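PDB 4AT2: 3-ketosteroid-delta4-5alpha-dehydrogenase from Rhodococcus jostii, which catalyses the FAD-dependent introduction of the 4,5 double bond into 3-keto-5alpha-steroids, a step of bacterial steroid catabolism. Local coordinates for residues Trp156-Pro159 with Leu164-Ser167; Ala173-Ile178 with Ser340-Gln345. All blocks are in the same frame, centred on the assembly; numbering follows the deposited sequence.

Contact 1 (Trp156-Pro159 with Leu164-Ser167); sequences WEPP and LMYS. With ASD (4-androstene-3-17-dione), chain B.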
loop_
_atom_site.group_PDB
_atom_site.type_symbol
_atom_site.label_atom_id
_atom_site.label_comp_id
_atom_site.label_asym_id
_atom_site.label_seq_id
_atom_site.Cartn_x
_atom_site.Cartn_y
_atom_site.Cartn_z
ATOM N N TRP A 156 22.905 8.468 -10.692
ATOM C CA TRP A 156 22.344 8.321 -9.358
ATOM C C TRP A 156 22.825 9.396 -8.421
ATOM O O TRP A 156 22.142 9.736 -7.453
ATOM C CB TRP A 156 22.714 6.954 -8.801
ATOM C CG TRP A 156 21.885 5.808 -9.321
ATOM C CD1 TRP A 156 22.306 4.737 -10.117
ATOM C CD2 TRP A 156 20.465 5.544 -9.055
ATOM N NE1 TRP A 156 21.267 3.870 -10.353
ATOM C CE2 TRP A 156 20.140 4.292 -9.744
ATOM C CE3 TRP A 156 19.465 6.193 -8.327
ATOM C CZ2 TRP A 156 18.864 3.726 -9.692
ATOM C CZ3 TRP A 156 18.182 5.620 -8.291
ATOM C CH2 TRP A 156 17.894 4.409 -8.952
ATOM N N GLU A 157 24.012 9.933 -8.693
ATOM C CA GLU A 157 24.546 11.078 -7.950
ATOM C C GLU A 157 25.599 11.822 -8.781
ATOM O O GLU A 157 26.052 11.314 -9.809
ATOM C CB GLU A 157 25.115 10.652 -6.587
ATOM C CG GLU A 157 25.982 9.413 -6.586
ATOM C CD GLU A 157 26.320 8.945 -5.174
ATOM O OE1 GLU A 157 27.039 9.678 -4.459
ATOM O OE2 GLU A 157 25.870 7.848 -4.775
ATOM N N PRO A 158 25.971 13.044 -8.360
ATOM C CA PRO A 158 27.002 13.749 -9.121
ATOM C C PRO A 158 28.318 12.962 -9.016
ATOM O O PRO A 158 28.685 12.563 -7.908
ATOM C CB PRO A 158 27.109 15.099 -8.395
ATOM C CG PRO A 158 25.840 15.237 -7.620
ATOM C CD PRO A 158 25.495 13.837 -7.211
ATOM N N PRO A 159 28.982 12.689 -10.153
ATOM C CA PRO A 159 30.282 11.994 -10.129
ATOM C C PRO A 159 31.365 12.810 -9.438
ATOM O O PRO A 159 32.317 12.240 -8.896
ATOM C CB PRO A 159 30.629 11.827 -11.612
ATOM C CG PRO A 159 29.746 12.776 -12.342
ATOM C CD PRO A 159 28.482 12.836 -11.531
ATOM N N LEU A 164 24.277 20.641 -7.365
ATOM C CA LEU A 164 22.884 20.600 -7.824
ATOM C C LEU A 164 22.689 19.603 -8.960
ATOM O O LEU A 164 23.521 19.506 -9.868
ATOM C CB LEU A 164 22.413 22.013 -8.232
ATOM C CG LEU A 164 20.929 22.247 -8.554
ATOM C CD1 LEU A 164 20.054 22.129 -7.312
ATOM C CD2 LEU A 164 20.770 23.632 -9.168
ATOM N N MET A 165 21.592 18.852 -8.889
ATOM C CA MET A 165 21.303 17.811 -9.880
ATOM C C MET A 165 19.811 17.522 -9.848
ATOM O O MET A 165 19.191 17.626 -8.793
ATOM C CB MET A 165 22.102 16.550 -9.526
ATOM C CG MET A 165 22.032 15.427 -10.542
ATOM S SD MET A 165 23.151 14.091 -10.052
ATOM C CE MET A 165 22.574 12.781 -11.124
ATOM N N TYR A 166 19.231 17.192 -11.002
ATOM C CA TYR A 166 17.870 16.648 -11.022
ATOM C C TYR A 166 17.845 15.339 -10.259
ATOM O O TYR A 166 18.752 14.516 -10.396
ATOM C CB TYR A 166 17.367 16.414 -12.453
ATOM C CG TYR A 166 16.857 17.671 -13.123
ATOM C CD1 TYR A 166 15.587 18.177 -12.819
ATOM C CD2 TYR A 166 17.644 18.361 -14.057
ATOM C CE1 TYR A 166 15.104 19.328 -13.432
ATOM C CE2 TYR A 166 17.170 19.517 -14.673
ATOM C CZ TYR A 166 15.905 19.993 -14.357
ATOM O OH TYR A 166 15.428 21.144 -14.958
ATOM N N SER A 167 16.798 15.136 -9.459
ATOM C CA SER A 167 16.782 13.984 -8.550
ATOM C C SER A 167 15.404 13.334 -8.382
ATOM O O SER A 167 15.249 12.415 -7.569
ATOM C CB SER A 167 17.376 14.388 -7.177
ATOM O OG SER A 167 16.476 15.191 -6.423
HETATM C C1 ASD B . 18.671 6.050 -2.425
HETATM C C10 ASD B . 19.440 6.304 -3.734
HETATM C C11 ASD B . 19.968 3.785 -3.990
HETATM C C12 ASD B . 20.996 2.657 -4.249
HETATM C C13 ASD B . 21.938 3.041 -5.387
HETATM C C14 ASD B . 22.592 4.380 -5.050
HETATM C C15 ASD B . 23.817 4.482 -5.972
HETATM C C16 ASD B . 24.385 3.052 -5.974
HETATM C C17 ASD B . 23.184 2.222 -5.550
HETATM C C18 ASD B . 21.233 2.967 -6.745
HETATM C C19 ASD B . 18.469 6.280 -4.918
HETATM C C2 ASD B . 17.649 7.149 -2.063
HETATM C C3 ASD B . 18.206 8.540 -2.279
HETATM C C4 ASD B . 19.504 8.700 -2.983
HETATM C C5 ASD B . 20.056 7.694 -3.701
HETATM C C6 ASD B . 21.294 8.015 -4.529
HETATM C C7 ASD B . 22.290 6.858 -4.564
HETATM C C8 ASD B . 21.601 5.552 -4.959
HETATM C C9 ASD B . 20.538 5.219 -3.881
HETATM O O1 ASD B . 17.608 9.527 -1.851
HETATM O O2 ASD B . 23.214 1.010 -5.381
#
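The steroid pocket is walled in part by the loop that holds Trp156 and Glu157, and strand 164-165 backs that loop through Met165. Met165 crosses to the loop with CG anti to its backbone N (chi1 -173°), and the chain stays extended to the methyl. Its sulfur settles against the peptide link of Glu157 and Pro158. Met165 SD lies 3.5 Å from Pro158 N and 3.6 Å from Glu157 C. It also touches the proline ring, with Met165 SD 3.7 Å from Pro158 CD. The methyl goes on past the sulfur, and Met165 CE is 3.9 Å from Glu157 C. This is apolar packing of a thioether on backbone and ring, and every residue that touches is buried. Trp156 and Glu157 point away from the strand, and both touch androstenedione, while Pro158 points toward the strand. The indole lies against the steroid's methyl-bearing side. ASD C18 sits over the centre of one face, 3.4 Å above the Trp156 ring plane, a CH-pi contact. ASD C19 touches the rim of the six-membered ring, 3.4 Å from Trp156 CZ3. A serine in place of Trp156 would probably leave C18 without the flat surface beneath it and C19 without its neighbour at the rim, with the steroid freer to shift. Glu157 OE2 comes within 3.7 Å of ASD C7 and is hydrogen-bonded to Thr195 OG1, which helps fix the carboxylate. Strand 164-165 is tied by backbone bonds to Gly185 and to the loop residues Ser149 and Trp151. Ser167 bonds through its side chain to the backbone O of Ser488, another pocket residue. This is the substrate pocket of a flavin-dependent steroid dehydrogenase, with an aromatic side chain against the methyl-bearing face of the steroid.

Contact 2 (Ala173-Ile178 with Ser340-Gln345); sequences APFNEI and SGRIGQ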
loop_
_atom_site.group_PDB
_atom_site.type_symbol
_atom_site.label_atom_id
_atom_site.label_comp_id
_atom_site.label_asym_id
_atom_site.label_seq_id
_atom_site.Cartn_x
_atom_site.Cartn_y
_atom_site.Cartn_z
ATOM N N ALA A 173 8.932 13.041 -18.569
ATOM C CA ALA A 173 7.499 12.758 -18.550
ATOM C C ALA A 173 7.167 11.881 -17.345
ATOM O O ALA A 173 7.990 11.062 -16.939
ATOM C CB ALA A 173 7.106 12.053 -19.836
ATOM N N PRO A 174 5.968 12.038 -16.757
ATOM C CA PRO A 174 4.909 12.980 -17.122
ATOM C C PRO A 174 5.078 14.359 -16.489
ATOM O O PRO A 174 4.380 15.294 -16.874
ATOM C CB PRO A 174 3.657 12.304 -16.547
ATOM C CG PRO A 174 4.168 11.651 -15.290
ATOM C CD PRO A 174 5.537 11.132 -15.664
ATOM N N PHE A 175 6.001 14.490 -15.540
ATOM C CA PHE A 175 6.026 15.671 -14.669
ATOM C C PHE A 175 6.476 16.949 -15.344
ATOM O O PHE A 175 6.066 18.031 -14.938
ATOM C CB PHE A 175 6.832 15.378 -13.397
ATOM C CG PHE A 175 6.344 14.157 -12.689
ATOM C CD1 PHE A 175 5.032 14.107 -12.209
ATOM C CD2 PHE A 175 7.150 13.029 -12.571
ATOM C CE1 PHE A 175 4.550 12.959 -11.597
ATOM C CE2 PHE A 175 6.671 11.878 -11.954
ATOM C CZ PHE A 175 5.366 11.846 -11.474
ATOM N N ASN A 176 7.281 16.816 -16.396
ATOM C CA ASN A 176 7.735 17.991 -17.139
ATOM C C ASN A 176 6.629 18.743 -17.893
ATOM O O ASN A 176 6.883 19.844 -18.396
ATOM C CB ASN A 176 8.925 17.646 -18.047
ATOM C CG ASN A 176 8.577 16.645 -19.129
ATOM O OD1 ASN A 176 7.466 16.121 -19.176
ATOM N ND2 ASN A 176 9.534 16.384 -20.016
ATOM N N GLU A 177 5.416 18.175 -17.952
ATOM C CA GLU A 177 4.253 18.893 -18.507
ATOM C C GLU A 177 3.277 19.338 -17.419
ATOM O O GLU A 177 2.265 19.996 -17.714
ATOM C CB GLU A 177 3.500 18.028 -19.519
ATOM C CG GLU A 177 4.386 17.269 -20.494
ATOM C CD GLU A 177 4.608 17.962 -21.826
ATOM O OE1 GLU A 177 4.564 19.213 -21.896
ATOM O OE2 GLU A 177 4.862 17.227 -22.815
ATOM N N ILE A 178 3.583 18.983 -16.173
ATOM C CA ILE A 178 2.730 19.265 -15.018
ATOM C C ILE A 178 3.299 20.434 -14.206
ATOM O O ILE A 178 2.557 21.283 -13.710
ATOM C CB ILE A 178 2.581 17.999 -14.128
ATOM C CG1 ILE A 178 1.816 16.907 -14.890
ATOM C CG2 ILE A 178 1.898 18.317 -12.808
ATOM C CD1 ILE A 178 1.919 15.532 -14.264
ATOM N N SER A 340 15.869 7.245 -12.064
ATOM C CA SER A 340 15.993 5.787 -12.013
ATOM C C SER A 340 15.252 5.153 -10.819
ATOM O O SER A 340 14.894 3.983 -10.872
ATOM C CB SER A 340 17.452 5.347 -12.156
ATOM O OG SER A 340 17.866 5.499 -13.518
ATOM N N GLY A 341 14.983 5.951 -9.776
ATOM C CA GLY A 341 14.105 5.523 -8.681
ATOM C C GLY A 341 12.668 5.315 -9.135
ATOM O O GLY A 341 11.990 4.407 -8.666
ATOM N N ARG A 342 12.202 6.177 -10.043
ATOM C CA ARG A 342 10.874 6.031 -10.617
ATOM C C ARG A 342 10.857 4.799 -11.511
ATOM O O ARG A 342 9.907 4.022 -11.480
ATOM C CB ARG A 342 10.482 7.291 -11.400
ATOM C CG ARG A 342 9.096 7.213 -12.015
ATOM C CD ARG A 342 8.576 8.587 -12.441
ATOM N NE ARG A 342 7.326 8.402 -13.163
ATOM C CZ ARG A 342 6.133 8.292 -12.588
ATOM N NH1 ARG A 342 6.003 8.386 -11.267
ATOM N NH2 ARG A 342 5.062 8.092 -13.349
ATOM N N ILE A 343 11.926 4.596 -12.281
ATOM C CA ILE A 343 12.063 3.350 -13.053
ATOM C C ILE A 343 11.958 2.126 -12.129
ATOM O O ILE A 343 11.260 1.151 -12.448
ATOM C CB ILE A 343 13.379 3.327 -13.870
ATOM C CG1 ILE A 343 13.313 4.402 -14.976
ATOM C CG2 ILE A 343 13.603 1.939 -14.472
ATOM C CD1 ILE A 343 14.600 4.598 -15.759
ATOM N N GLY A 344 12.632 2.194 -10.983
ATOM C CA GLY A 344 12.587 1.126 -9.974
ATOM C C GLY A 344 11.171 0.861 -9.496
ATOM O O GLY A 344 10.723 -0.292 -9.477
ATOM N N GLN A 345 10.456 1.921 -9.110
ATOM C CA GLN A 345 9.071 1.765 -8.651
ATOM C C GLN A 345 8.182 1.212 -9.760
ATOM O O GLN A 345 7.385 0.317 -9.515
ATOM C CB GLN A 345 8.493 3.097 -8.160
ATOM C CG GLN A 345 8.998 3.516 -6.784
ATOM C CD GLN A 345 8.106 4.575 -6.147
ATOM O OE1 GLN A 345 7.338 5.267 -6.843
ATOM N NE2 GLN A 345 8.197 4.704 -4.819
HETATM O O HOH W 1 7.770 8.425 -15.870
#
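Residues 173-178 form a loop with a short 3-10 turn at 175-177, and residues 340-345 are the first part of helix 340-350. A cis peptide bond precedes Pro174. Backbone bonds from Glu177 N to Pro174 O and from Ile178 N to Phe175 O close the turn. Arg342 spans the gap from the helix. Its chain is extended from CG to NE, with CG anti to the backbone N (chi1 -179°), and this carries the guanidinium to the loop. Phe175 meets it from the opposite direction. The two planes are 78° apart, close to perpendicular. The phenyl presents its edge to one guanidinium face: CE2 is 3.4 Å above that plane, and Phe175 CZ is 3.5 Å from Arg342 NH1. Pro174 CG covers one face of the same phenyl, while Pro174 CD lies 3.9 Å from Arg342 NH2. Phe175 also makes an edge-to-face contact with Phe111 of helix 105-115. A water lies in the guanidinium plane at its edge. It accepts from Arg342 NE at 2.7 Å and donates to Ala173 O at 2.9 Å. The chemistry is mixed. The edge of the Phe175 ring lies over the guanidinium face, so this is not a cation-pi stack over a ring face, and the polar link between the segments runs through the water bridge.

In the fold
The two contacts have centres 15 Å apart and follow one another along the chain. They meet where the indole of Trp156 packs on the start of helix 340-350. Trp156 CZ2 is 3.3 Å from Ser340 CB, and Trp156 CH2 is 3.4 Å from Gly341 N. The ring that packs against the steroid in contact 1 is thus also packed against the helix that sends Arg342 into contact 2. Contact 1 belongs to the active site: the side chain of Glu157 is about 7 Å from FAD. Contact 2 joins this helix to the loop before strand 185-186. It lies farther out: the side chain of Arg342 is about 10 Å from the bound ASD.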